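Local structure of Poly(A) RNA polymerase GLD2 (Rattus norvegicus, 6LBK) at residues Pro46-Lys49 against Ser53-Ile56; Arg157-Ile162 against Thr337-His342; Tyr193-Leu196 against Val200-Leu203; Leu205-Trp210 against Leu288-Tyr293; Val233-Gln238 against Ala310-Arg315. The protein probably adds successive AMP units from ATP to the 3' ends of selected cytoplasmic mRNAs, and single nucleotides to certain microRNAs. The protein carries 1 engineered substitution. One frame throughout, in Å; residues are numbered along the deposited sequence.

Contact 1 comes first along the chain, at the start of helix 51-63. Contact 2 then closes a long loop, from the strand connection of the palm to the turn before helix 344-363, and contacts 3, 4 and 5 all lie within it. Contacts 3 and 4 share helix 200-213, their centres about 13 Å apart, while contacts 4 and 5 alternate along the chain and touch, so that helices 200-213, 226-239 and 283-297 form one packed helical body. Contact 1 lies on its flank, its centre about 14 Å from those of contacts 3 and 4. Contact 2, centred about 35 Å from contact 1 across the chain's centre, is a slight surface touch.

Contact 1 of 5, residues Pro46-Lys49 against Ser53-Ile56; sequences PEAK and SQQI
Positive backbone torsions at Ala48 (phi 71°) and a Gln54 side chain that runs extended beyond CG (chi2 171°) bring these two residues alongside each other. Here, at the start of the palm region, the loop before helix 51-63 folds back on the first turns of that helix, and its nearest pair of CA atoms, those of Ala48 and Gln54, is 4.9 Å apart. The methyl CB of Ala48 rests against CG of Gln54 at 3.7 Å, an apolar touch at the root of the glutamine. Farther out, the amide turns its nitrogen to the loop, and Gln54 NE2 donates to Ala48 O in a weak hydrogen bond of 3.4 Å (N-H...O 155°). Ala48 is thus held loosely, its methyl by the Gln54 methylene and its carbonyl by one long bond.

Ser53 works at the buried side. Its OG is taken up by Asp50 OD1 and by the backbone N of Gly284, at the start of helix 283-297, which fastens this first turn to the PAP-associated region. With OG occupied there, the serine offers the loop carbon alone: Ser53 CB sits 3.9 Å from Ala48 CA.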
# COMPACT_ATOMS: atom_id res chain seq x y z
N PRO A 46 12.57 -10.73 -12.85
CA PRO A 46 13.01 -12.00 -12.26
C PRO A 46 13.12 -13.12 -13.28
O PRO A 46 12.99 -12.90 -14.49
CB PRO A 46 11.94 -12.29 -11.21
CG PRO A 46 11.29 -10.95 -10.94
CD PRO A 46 11.31 -10.25 -12.25
N GLU A 47 13.32 -14.34 -12.77
CA GLU A 47 13.73 -15.52 -13.52
C GLU A 47 12.71 -16.05 -14.53
O GLU A 47 12.94 -15.96 -15.74
CB GLU A 47 14.06 -16.63 -12.51
CG GLU A 47 14.85 -17.80 -13.05
CD GLU A 47 16.32 -17.70 -12.74
OE1 GLU A 47 16.68 -17.55 -11.55
OE2 GLU A 47 17.12 -17.77 -13.70
N ALA A 48 11.62 -16.64 -14.04
CA ALA A 48 10.51 -17.16 -14.84
C ALA A 48 10.90 -18.42 -15.62
O ALA A 48 10.89 -18.43 -16.85
CB ALA A 48 9.97 -16.10 -15.80
N LYS A 49 11.26 -19.47 -14.88
CA LYS A 49 11.60 -20.78 -15.43
C LYS A 49 10.40 -21.73 -15.49
O LYS A 49 10.47 -22.75 -16.19
CB LYS A 49 12.72 -21.44 -14.62
CG LYS A 49 14.05 -20.72 -14.65
CD LYS A 49 15.19 -21.65 -14.22
CE LYS A 49 15.43 -21.68 -12.71
NZ LYS A 49 16.70 -22.42 -12.39
N SER A 53 5.50 -18.59 -12.32
CA SER A 53 6.33 -17.40 -12.29
C SER A 53 6.13 -16.55 -13.55
O SER A 53 6.03 -15.32 -13.46
CB SER A 53 7.81 -17.79 -12.13
OG SER A 53 8.07 -18.40 -10.87
N GLN A 54 6.04 -17.20 -14.72
CA GLN A 54 5.79 -16.47 -15.97
C GLN A 54 4.44 -15.77 -15.94
O GLN A 54 4.31 -14.65 -16.45
CB GLN A 54 5.85 -17.41 -17.18
CG GLN A 54 7.21 -17.53 -17.83
CD GLN A 54 7.27 -18.63 -18.91
OE1 GLN A 54 6.24 -19.06 -19.44
NE2 GLN A 54 8.48 -19.09 -19.21
N GLN A 55 3.40 -16.43 -15.40
CA GLN A 55 2.09 -15.79 -15.31
C GLN A 55 2.12 -14.61 -14.35
O GLN A 55 1.40 -13.63 -14.57
CB GLN A 55 1.03 -16.80 -14.86
CG GLN A 55 0.59 -17.75 -15.93
CD GLN A 55 -0.25 -18.85 -15.36
OE1 GLN A 55 0.03 -19.33 -14.26
NE2 GLN A 55 -1.27 -19.27 -16.10
N ILE A 56 2.95 -14.69 -13.31
CA ILE A 56 3.06 -13.58 -12.36
C ILE A 56 3.73 -12.39 -13.02
O ILE A 56 3.31 -11.24 -12.83
CB ILE A 56 3.83 -14.02 -11.10
CG1 ILE A 56 3.05 -15.06 -10.30
CG2 ILE A 56 4.22 -12.76 -10.27
CD1 ILE A 56 3.79 -15.61 -9.11

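Contact 2 of 5, residues Arg157-Ile162 against Thr337-His342; sequences RAKVPI and TARAVH
Lys159 NZ is the polar atom at the centre of this contact, and what meets it from the other segment is carbon: CG and CD of Arg339 each lie 3.2 Å from Lys159 NZ, with Arg339 CB at 3.5 Å. No hydrogen bond spans the two segments. The first two approaches are short for an ammonium group against methylenes, and since both side chains also touch a neighbouring molecule in the crystal, the exact placing of the lysine end is doubtful.

The lysine reaches out from the connection between strands 150-156 and 162-167, and its chain crosses that of Arg339 at a slant. Arg339 starts with CG opposite its backbone N (chi1 -176°) and then bends at chi3 (-85°), which carries the guanidinium past the lysine tip to Glu320, where NH2 forms a salt bridge. Arg339 itself stands in a type I turn from Ala338 to Val341, closed by the bond from Val341 N to Ala338 O at 2.9 Å.

The contact spans from palm to helical part at the surface. Lys159 NZ is 4.7 Å from Arg339 NE; Glu320 probably offsets the arginine's charge, and nothing polar joins the segments, so the touch is probably easily parted.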
# COMPACT_ATOMS: atom_id res chain seq x y z
N ARG A 157 -16.23 9.43 5.42
CA ARG A 157 -16.00 9.53 6.85
C ARG A 157 -15.26 8.28 7.31
O ARG A 157 -15.77 7.16 7.19
CB ARG A 157 -17.35 9.66 7.56
CG ARG A 157 -18.07 10.92 7.14
CD ARG A 157 -19.53 10.90 7.55
NE ARG A 157 -20.22 12.11 7.13
CZ ARG A 157 -21.54 12.24 7.06
NH1 ARG A 157 -22.32 11.22 7.40
NH2 ARG A 157 -22.08 13.38 6.67
N ALA A 158 -14.05 8.49 7.81
CA ALA A 158 -13.19 7.43 8.30
C ALA A 158 -12.21 8.06 9.27
O ALA A 158 -12.25 9.27 9.51
CB ALA A 158 -12.47 6.71 7.15
N LYS A 159 -11.34 7.23 9.86
CA LYS A 159 -10.31 7.73 10.76
C LYS A 159 -9.55 8.88 10.11
O LYS A 159 -9.31 9.92 10.74
CB LYS A 159 -9.36 6.61 11.15
CG LYS A 159 -9.99 5.56 12.04
CD LYS A 159 -9.12 4.33 12.11
CE LYS A 159 -9.80 3.21 12.87
NZ LYS A 159 -9.37 1.91 12.30
N VAL A 160 -9.18 8.72 8.85
CA VAL A 160 -8.63 9.82 8.06
C VAL A 160 -9.75 10.33 7.16
O VAL A 160 -10.08 9.68 6.16
CB VAL A 160 -7.40 9.37 7.25
CG1 VAL A 160 -6.78 10.57 6.55
CG2 VAL A 160 -6.40 8.63 8.14
N PRO A 161 -10.37 11.47 7.49
CA PRO A 161 -11.46 11.97 6.65
C PRO A 161 -10.91 12.22 5.25
O PRO A 161 -9.76 12.65 5.10
CB PRO A 161 -11.90 13.26 7.34
CG PRO A 161 -11.25 13.21 8.72
CD PRO A 161 -9.99 12.45 8.52
N ILE A 162 -11.72 11.94 4.24
CA ILE A 162 -11.25 12.01 2.86
C ILE A 162 -12.27 12.74 2.01
O ILE A 162 -13.47 12.73 2.30
CB ILE A 162 -10.98 10.57 2.34
CG1 ILE A 162 -9.62 10.10 2.79
CG2 ILE A 162 -11.07 10.46 0.83
CD1 ILE A 162 -9.49 8.62 2.68
N THR A 337 -2.34 -0.96 11.47
CA THR A 337 -2.86 -0.67 10.14
C THR A 337 -4.06 -1.54 9.79
O THR A 337 -4.92 -1.11 9.00
CB THR A 337 -1.77 -0.87 9.09
OG1 THR A 337 -1.48 -2.27 9.01
CG2 THR A 337 -0.52 -0.08 9.44
N ALA A 338 -4.13 -2.75 10.33
CA ALA A 338 -5.24 -3.66 10.08
C ALA A 338 -6.35 -3.49 11.11
O ALA A 338 -7.19 -4.38 11.26
CB ALA A 338 -4.76 -5.12 10.07
N ARG A 339 -6.34 -2.36 11.80
CA ARG A 339 -7.36 -2.02 12.79
C ARG A 339 -8.77 -2.18 12.24
O ARG A 339 -9.70 -2.36 13.02
CB ARG A 339 -7.11 -0.60 13.27
CG ARG A 339 -8.01 -0.09 14.38
CD ARG A 339 -7.54 1.29 14.88
NE ARG A 339 -6.48 1.21 15.90
CZ ARG A 339 -5.30 1.82 15.82
NH1 ARG A 339 -5.00 2.57 14.77
NH2 ARG A 339 -4.41 1.67 16.80
N ALA A 340 -8.94 -2.10 10.92
CA ALA A 340 -10.25 -2.25 10.29
C ALA A 340 -10.80 -3.66 10.39
O ALA A 340 -12.00 -3.86 10.17
CB ALA A 340 -10.16 -1.85 8.82
N VAL A 341 -9.97 -4.66 10.67
CA VAL A 341 -10.44 -6.04 10.79
C VAL A 341 -10.88 -6.24 12.24
O VAL A 341 -10.07 -6.57 13.11
CB VAL A 341 -9.38 -7.04 10.38
CG1 VAL A 341 -9.95 -8.45 10.49
CG2 VAL A 341 -8.88 -6.74 8.98
N HIS A 342 -12.18 -6.04 12.50
CA HIS A 342 -12.69 -6.14 13.86
C HIS A 342 -13.87 -7.11 14.04
O HIS A 342 -14.31 -7.30 15.18
CB HIS A 342 -13.05 -4.75 14.40
CG HIS A 342 -14.18 -4.07 13.68
ND1 HIS A 342 -15.42 -4.66 13.49
CD2 HIS A 342 -14.26 -2.84 13.12
CE1 HIS A 342 -16.20 -3.82 12.84
NE2 HIS A 342 -15.53 -2.71 12.61

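Contact 3 of 5, residues Tyr193-Leu196 against Val200-Leu203; sequences YAYL and VRPL
The Tyr195 ring carries Arg201 CD on one face, and the Arg201 guanidinium in turn has the phenol oxygen over one of its own faces. The two planes are only 16° apart, slid past each other: Arg201 CD stands 3.9 Å from the centroid of the Tyr195 ring and 18° off its normal, a CH-pi contact, while Tyr195 OH lies 3.4 Å above the Arg201 guanidinium plane toward its rim. The bend at chi3 of Arg201 (75°) turns the guanidinium nearly parallel to the ring, over its phenol end.

The same arginine also packs on the end of helix 182-194. Arg201 CD approaches Ala194 O to 3.1 Å, and Arg201 CG touches Ala194 CB at 3.8 Å. Next to it, Val200 sets its branched end against a carbonyl, with Val200 CG1 4.0 Å from Tyr193 O. That oxygen already accepts Leu196 N at 3.0 Å, the turn in which the helix ends.

A short connection joins helices 182-194 and 200-213 here. The polar end of Arg201 ties the start of helix 200-213 to the palm: NE bonds Gly102 O, in the loop that leads to the probable metal ligand Asp109, and NH2 bonds Gln64 OE1. Held by these two bonds, the guanidinium keeps its offset overlap with the phenol, and its charge would probably polarise the hydroxyl above it, making the phenol a somewhat better donor.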
# COMPACT_ATOMS: atom_id res chain seq x y z
N TYR A 193 11.78 0.19 -0.79
CA TYR A 193 11.65 -1.25 -0.81
C TYR A 193 11.22 -1.73 -2.19
O TYR A 193 11.71 -2.77 -2.67
CB TYR A 193 10.62 -1.69 0.21
CG TYR A 193 11.06 -1.71 1.64
CD1 TYR A 193 12.02 -2.61 2.08
CD2 TYR A 193 10.46 -0.88 2.58
CE1 TYR A 193 12.38 -2.66 3.39
CE2 TYR A 193 10.82 -0.93 3.90
CZ TYR A 193 11.77 -1.82 4.30
OH TYR A 193 12.13 -1.86 5.62
N ALA A 194 10.30 -0.99 -2.84
CA ALA A 194 9.72 -1.44 -4.10
C ALA A 194 10.78 -1.63 -5.17
O ALA A 194 10.61 -2.43 -6.09
CB ALA A 194 8.64 -0.45 -4.56
N TYR A 195 11.87 -0.88 -5.10
CA TYR A 195 12.92 -1.00 -6.10
C TYR A 195 14.22 -1.55 -5.51
O TYR A 195 15.25 -1.57 -6.19
CB TYR A 195 13.13 0.37 -6.77
CG TYR A 195 11.92 0.80 -7.58
CD1 TYR A 195 11.75 0.40 -8.90
CD2 TYR A 195 10.92 1.57 -6.99
CE1 TYR A 195 10.62 0.78 -9.63
CE2 TYR A 195 9.79 1.96 -7.71
CZ TYR A 195 9.65 1.56 -9.03
OH TYR A 195 8.52 1.96 -9.73
N LEU A 196 14.18 -2.04 -4.25
CA LEU A 196 15.38 -2.60 -3.64
C LEU A 196 15.69 -3.99 -4.21
O LEU A 196 16.84 -4.43 -4.20
CB LEU A 196 15.20 -2.67 -2.11
CG LEU A 196 16.45 -2.57 -1.21
CD1 LEU A 196 17.02 -1.15 -1.24
CD2 LEU A 196 16.16 -3.00 0.24
N VAL A 200 10.09 -7.82 -5.48
CA VAL A 200 9.15 -7.24 -4.52
C VAL A 200 7.91 -6.71 -5.24
O VAL A 200 6.78 -6.93 -4.80
CB VAL A 200 9.82 -6.14 -3.69
CG1 VAL A 200 8.79 -5.49 -2.80
CG2 VAL A 200 10.98 -6.73 -2.84
N ARG A 201 8.10 -6.03 -6.38
CA ARG A 201 6.94 -5.42 -7.04
C ARG A 201 6.04 -6.45 -7.73
O ARG A 201 4.81 -6.36 -7.55
CB ARG A 201 7.40 -4.33 -8.01
CG ARG A 201 7.73 -3.00 -7.28
CD ARG A 201 8.38 -1.95 -8.21
NE ARG A 201 7.41 -1.34 -9.12
CZ ARG A 201 7.46 -1.42 -10.44
NH1 ARG A 201 8.45 -2.07 -11.04
NH2 ARG A 201 6.51 -0.86 -11.18
N PRO A 202 6.56 -7.43 -8.50
CA PRO A 202 5.65 -8.46 -9.05
C PRO A 202 4.88 -9.23 -7.98
O PRO A 202 3.68 -9.51 -8.14
CB PRO A 202 6.59 -9.39 -9.83
CG PRO A 202 7.74 -8.52 -10.20
CD PRO A 202 7.92 -7.59 -9.03
N LEU A 203 5.55 -9.56 -6.87
CA LEU A 203 4.88 -10.31 -5.83
C LEU A 203 3.79 -9.48 -5.19
O LEU A 203 2.66 -9.95 -5.00
CB LEU A 203 5.88 -10.74 -4.77
CG LEU A 203 5.23 -11.74 -3.82
CD1 LEU A 203 5.19 -13.15 -4.53
CD2 LEU A 203 5.86 -11.80 -2.42

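Contact 4 of 5, residues Leu205-Trp210 against Leu288-Tyr293; sequences LVIKKW and LGFLKY
Ile207 and Phe290 reach toward each other from opposing helices, the methyl meeting the aromatic ring over its face. Ile207 CD1 lies 3.7 Å from the ring centroid of Phe290, 22° off the normal, and comes to 3.4 Å from Phe290 CD2, while Ile207 CG2 leans on CE2 at 3.9 Å. In the second pair, one turn on in helix 200-213 and at the next residue in helix 283-297, the roles are exchanged: Leu291 crosses the Trp210 side chain aslant and places CD2 3.8 Å from the centroid of the six-membered ring, 18° from its normal. Each helix therefore gives one aliphatic and one aromatic residue, and both pairs are CH-pi contacts.

A chi1 of 164° swings the Phe290 ring away from the residue's own N and toward helix 200-213, where Val233 and Tyr236 of helix 226-239 also touch it. Replacing it by an alanine would probably leave Ile207 CD1 without the ring it rests on and open a gap among three helices. The indole is steadied from outside, by its NE1 bond to Ser357 OG and by Phe354, edge-to-face.

Helices 200-213 and 283-297 thus pack through buried faces, in the mostly helical central domain that adjoins the palm in Cid1-type poly(A) polymerases.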
# COMPACT_ATOMS: atom_id res chain seq x y z
N LEU A 205 2.16 -7.04 -6.42
CA LEU A 205 1.05 -6.76 -7.33
C LEU A 205 0.12 -7.97 -7.45
O LEU A 205 -1.11 -7.83 -7.37
CB LEU A 205 1.58 -6.31 -8.70
CG LEU A 205 0.70 -5.85 -9.87
CD1 LEU A 205 -0.36 -6.85 -10.37
CD2 LEU A 205 0.05 -4.52 -9.49
N VAL A 206 0.69 -9.16 -7.69
CA VAL A 206 -0.17 -10.34 -7.81
C VAL A 206 -0.92 -10.57 -6.51
O VAL A 206 -2.09 -10.98 -6.51
CB VAL A 206 0.65 -11.58 -8.21
CG1 VAL A 206 1.61 -12.01 -7.07
CG2 VAL A 206 -0.29 -12.71 -8.57
N ILE A 207 -0.29 -10.25 -5.38
CA ILE A 207 -0.92 -10.44 -4.08
C ILE A 207 -2.04 -9.43 -3.85
O ILE A 207 -3.11 -9.78 -3.32
CB ILE A 207 0.18 -10.39 -3.02
CG1 ILE A 207 1.00 -11.70 -3.10
CG2 ILE A 207 -0.41 -10.18 -1.67
CD1 ILE A 207 2.17 -11.79 -2.13
N LYS A 208 -1.85 -8.17 -4.27
CA LYS A 208 -2.94 -7.19 -4.22
C LYS A 208 -4.12 -7.64 -5.08
O LYS A 208 -5.28 -7.61 -4.64
CB LYS A 208 -2.45 -5.82 -4.71
CG LYS A 208 -1.89 -4.89 -3.66
CD LYS A 208 -1.49 -3.61 -4.35
CE LYS A 208 -1.01 -2.55 -3.40
NZ LYS A 208 -1.26 -1.19 -3.96
N LYS A 209 -3.86 -8.05 -6.33
CA LYS A 209 -4.95 -8.52 -7.18
C LYS A 209 -5.63 -9.73 -6.55
O LYS A 209 -6.86 -9.85 -6.57
CB LYS A 209 -4.46 -8.86 -8.59
CG LYS A 209 -3.93 -7.67 -9.41
CD LYS A 209 -5.02 -6.60 -9.59
CE LYS A 209 -4.55 -5.41 -10.41
NZ LYS A 209 -5.56 -4.30 -10.41
N TRP A 210 -4.84 -10.63 -5.96
CA TRP A 210 -5.39 -11.81 -5.33
C TRP A 210 -6.33 -11.44 -4.19
O TRP A 210 -7.48 -11.89 -4.15
CB TRP A 210 -4.24 -12.70 -4.83
CG TRP A 210 -4.71 -13.74 -3.96
CD1 TRP A 210 -5.29 -14.93 -4.34
CD2 TRP A 210 -4.70 -13.73 -2.54
NE1 TRP A 210 -5.63 -15.67 -3.23
CE2 TRP A 210 -5.28 -14.95 -2.11
CE3 TRP A 210 -4.25 -12.81 -1.58
CZ2 TRP A 210 -5.42 -15.27 -0.77
CZ3 TRP A 210 -4.39 -13.13 -0.24
CH2 TRP A 210 -4.97 -14.36 0.15
N LEU A 288 3.72 -19.02 -3.32
CA LEU A 288 3.29 -20.17 -2.52
C LEU A 288 3.71 -20.00 -1.06
O LEU A 288 2.88 -20.16 -0.16
CB LEU A 288 3.85 -21.47 -3.11
CG LEU A 288 2.85 -22.43 -3.75
CD1 LEU A 288 3.52 -23.75 -4.07
CD2 LEU A 288 1.69 -22.64 -2.84
N GLY A 289 4.97 -19.63 -0.82
CA GLY A 289 5.44 -19.48 0.55
C GLY A 289 4.70 -18.38 1.30
O GLY A 289 4.44 -18.49 2.49
N PHE A 290 4.37 -17.29 0.62
CA PHE A 290 3.66 -16.21 1.29
C PHE A 290 2.26 -16.66 1.69
O PHE A 290 1.79 -16.31 2.77
CB PHE A 290 3.62 -14.96 0.42
CG PHE A 290 2.60 -13.96 0.87
CD1 PHE A 290 2.90 -13.01 1.82
CD2 PHE A 290 1.32 -13.99 0.33
CE1 PHE A 290 1.95 -12.10 2.20
CE2 PHE A 290 0.37 -13.10 0.72
CZ PHE A 290 0.69 -12.14 1.65
N LEU A 291 1.57 -17.39 0.82
CA LEU A 291 0.26 -17.91 1.21
C LEU A 291 0.38 -18.91 2.36
O LEU A 291 -0.41 -18.86 3.32
CB LEU A 291 -0.45 -18.51 0.00
CG LEU A 291 -0.87 -17.54 -1.11
CD1 LEU A 291 -1.33 -18.35 -2.32
CD2 LEU A 291 -2.00 -16.57 -0.65
N LYS A 292 1.37 -19.81 2.30
CA LYS A 292 1.55 -20.79 3.37
C LYS A 292 1.88 -20.12 4.71
O LYS A 292 1.35 -20.50 5.75
CB LYS A 292 2.64 -21.80 3.01
CG LYS A 292 2.87 -22.91 4.06
CD LYS A 292 4.04 -23.82 3.72
CE LYS A 292 4.29 -24.76 4.86
NZ LYS A 292 4.90 -26.08 4.43
N TYR A 293 2.74 -19.09 4.68
CA TYR A 293 3.25 -18.52 5.91
C TYR A 293 2.13 -17.97 6.76
O TYR A 293 2.06 -18.21 7.97
CB TYR A 293 4.28 -17.45 5.59
CG TYR A 293 4.83 -16.72 6.80
CD1 TYR A 293 5.71 -17.33 7.68
CD2 TYR A 293 4.49 -15.37 7.02
CE1 TYR A 293 6.21 -16.65 8.77
CE2 TYR A 293 4.98 -14.68 8.11
CZ TYR A 293 5.84 -15.30 8.98
OH TYR A 293 6.31 -14.58 10.07

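Contact 5 of 5, residues Val233-Gln238 against Ala310-Arg315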
# COMPACT_ATOMS: atom_id res chain seq x y z
N VAL A 233 3.55 -8.60 2.95
CA VAL A 233 4.49 -9.07 1.93
C VAL A 233 5.91 -8.69 2.32
O VAL A 233 6.81 -9.54 2.30
CB VAL A 233 4.13 -8.51 0.55
CG1 VAL A 233 5.09 -9.01 -0.49
CG2 VAL A 233 2.74 -8.87 0.15
N LEU A 234 6.15 -7.41 2.63
CA LEU A 234 7.51 -6.98 3.00
C LEU A 234 8.00 -7.71 4.25
O LEU A 234 9.18 -8.09 4.32
CB LEU A 234 7.59 -5.46 3.21
CG LEU A 234 7.27 -4.44 2.09
CD1 LEU A 234 7.61 -3.06 2.56
CD2 LEU A 234 8.04 -4.72 0.80
N HIS A 235 7.13 -7.94 5.24
CA HIS A 235 7.51 -8.74 6.39
C HIS A 235 7.88 -10.18 5.99
O HIS A 235 8.89 -10.72 6.46
CB HIS A 235 6.37 -8.74 7.40
CG HIS A 235 6.55 -9.72 8.51
ND1 HIS A 235 7.39 -9.48 9.58
CD2 HIS A 235 6.06 -10.96 8.69
CE1 HIS A 235 7.38 -10.52 10.38
NE2 HIS A 235 6.58 -11.44 9.87
N TYR A 236 7.07 -10.81 5.13
CA TYR A 236 7.38 -12.17 4.67
C TYR A 236 8.76 -12.20 4.02
O TYR A 236 9.56 -13.11 4.28
CB TYR A 236 6.31 -12.72 3.70
CG TYR A 236 6.73 -14.08 3.07
CD1 TYR A 236 6.91 -15.23 3.86
CD2 TYR A 236 6.96 -14.19 1.69
CE1 TYR A 236 7.32 -16.48 3.26
CE2 TYR A 236 7.37 -15.42 1.11
CZ TYR A 236 7.55 -16.54 1.90
OH TYR A 236 7.94 -17.69 1.30
N LEU A 237 9.04 -11.22 3.16
CA LEU A 237 10.34 -11.12 2.53
C LEU A 237 11.45 -10.81 3.53
O LEU A 237 12.60 -11.16 3.29
CB LEU A 237 10.32 -10.06 1.43
CG LEU A 237 9.40 -10.25 0.21
CD1 LEU A 237 9.48 -9.01 -0.73
CD2 LEU A 237 9.73 -11.55 -0.54
N GLN A 238 11.11 -10.19 4.67
CA GLN A 238 12.13 -9.77 5.63
C GLN A 238 12.57 -10.88 6.56
O GLN A 238 13.69 -10.83 7.08
CB GLN A 238 11.61 -8.59 6.45
CG GLN A 238 11.82 -7.23 5.82
CD GLN A 238 11.19 -6.13 6.63
OE1 GLN A 238 10.17 -6.34 7.30
NE2 GLN A 238 11.80 -4.94 6.62
N ALA A 310 12.00 -5.34 10.96
CA ALA A 310 12.18 -6.51 10.09
C ALA A 310 11.97 -7.80 10.89
O ALA A 310 12.66 -8.81 10.70
CB ALA A 310 13.55 -6.50 9.41
N LYS A 311 11.00 -7.75 11.81
CA LYS A 311 10.79 -8.84 12.75
C LYS A 311 9.31 -9.00 13.04
O LYS A 311 8.49 -8.08 12.81
CB LYS A 311 11.55 -8.59 14.06
CG LYS A 311 13.07 -8.70 13.94
CD LYS A 311 13.79 -8.43 15.26
CE LYS A 311 15.27 -8.73 15.13
NZ LYS A 311 16.03 -8.43 16.35
N ALA A 312 8.97 -10.18 13.53
CA ALA A 312 7.74 -10.39 14.26
C ALA A 312 8.00 -10.14 15.74
O ALA A 312 8.98 -10.65 16.29
CB ALA A 312 7.21 -11.81 14.02
N ILE A 313 7.15 -9.33 16.36
CA ILE A 313 7.35 -8.92 17.75
C ILE A 313 6.14 -9.44 18.52
O ILE A 313 5.08 -9.65 17.91
CB ILE A 313 7.49 -7.39 17.83
CG1 ILE A 313 8.68 -6.92 16.97
CG2 ILE A 313 7.59 -6.86 19.26
CD1 ILE A 313 9.96 -7.66 17.25
N PRO A 314 6.23 -9.71 19.83
CA PRO A 314 5.03 -10.07 20.59
C PRO A 314 4.10 -8.87 20.72
O PRO A 314 4.55 -7.72 20.78
CB PRO A 314 5.58 -10.49 21.95
CG PRO A 314 6.91 -9.81 22.02
CD PRO A 314 7.45 -9.92 20.63
N ARG A 315 2.81 -9.16 20.77
CA ARG A 315 1.82 -8.09 20.91
C ARG A 315 2.05 -7.29 22.19
O ARG A 315 2.15 -7.88 23.27
CB ARG A 315 0.39 -8.64 20.91
CG ARG A 315 -0.17 -9.04 19.57
CD ARG A 315 -1.55 -9.60 19.80
NE ARG A 315 -2.35 -9.68 18.60
CZ ARG A 315 -3.65 -9.99 18.62
NH1 ARG A 315 -4.25 -10.25 19.77
NH2 ARG A 315 -4.33 -10.05 17.48
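Gln238 leans on Ala310 along its whole length. Its CB and then its CG pass Ala310 CB at 4.1 Å each, CD comes to 3.6 Å from Ala310 CA, and at the tip the amide divides: Gln238 OE1 lies 3.4 Å from Ala310 CA, and Gln238 NE2 3.6 Å from Ala310 CB. None of these is a hydrogen bond. The chain, extended beyond CG (chi2 176°), delivers NE2 to two carbonyl oxygens of neighbouring loops, Pro246 O and Val307 O, and those bonds fix the rotation of the amide. An alanine in place of Gln238 would probably leave these two carbonyls without their shared donor and strip Ala310 of the surface it rests on.

Ala310 has a positive phi (55°) and, with Lys311, faces Ser306 in a G1 beta bulge at the start of edge strand 311-314. A turn back along helix 226-239, His235 turns its ring edge to the next peptide of that strand: CE1 is 3.5 Å from Ala312 N, with Lys311 C also close to the ring plane, and Ala312 CB lies 3.9 Å from His235 CE1. The neighbouring ring nitrogen, NE2, is probably hydrogen-bonded to Tyr293 OH of helix 283-297.

Gln238 thus ties helix 226-239 to the loop between strands 303-306 and 311-314, and His235 links it to helix 283-297, while strand 311-314 itself meets the helix here by packing.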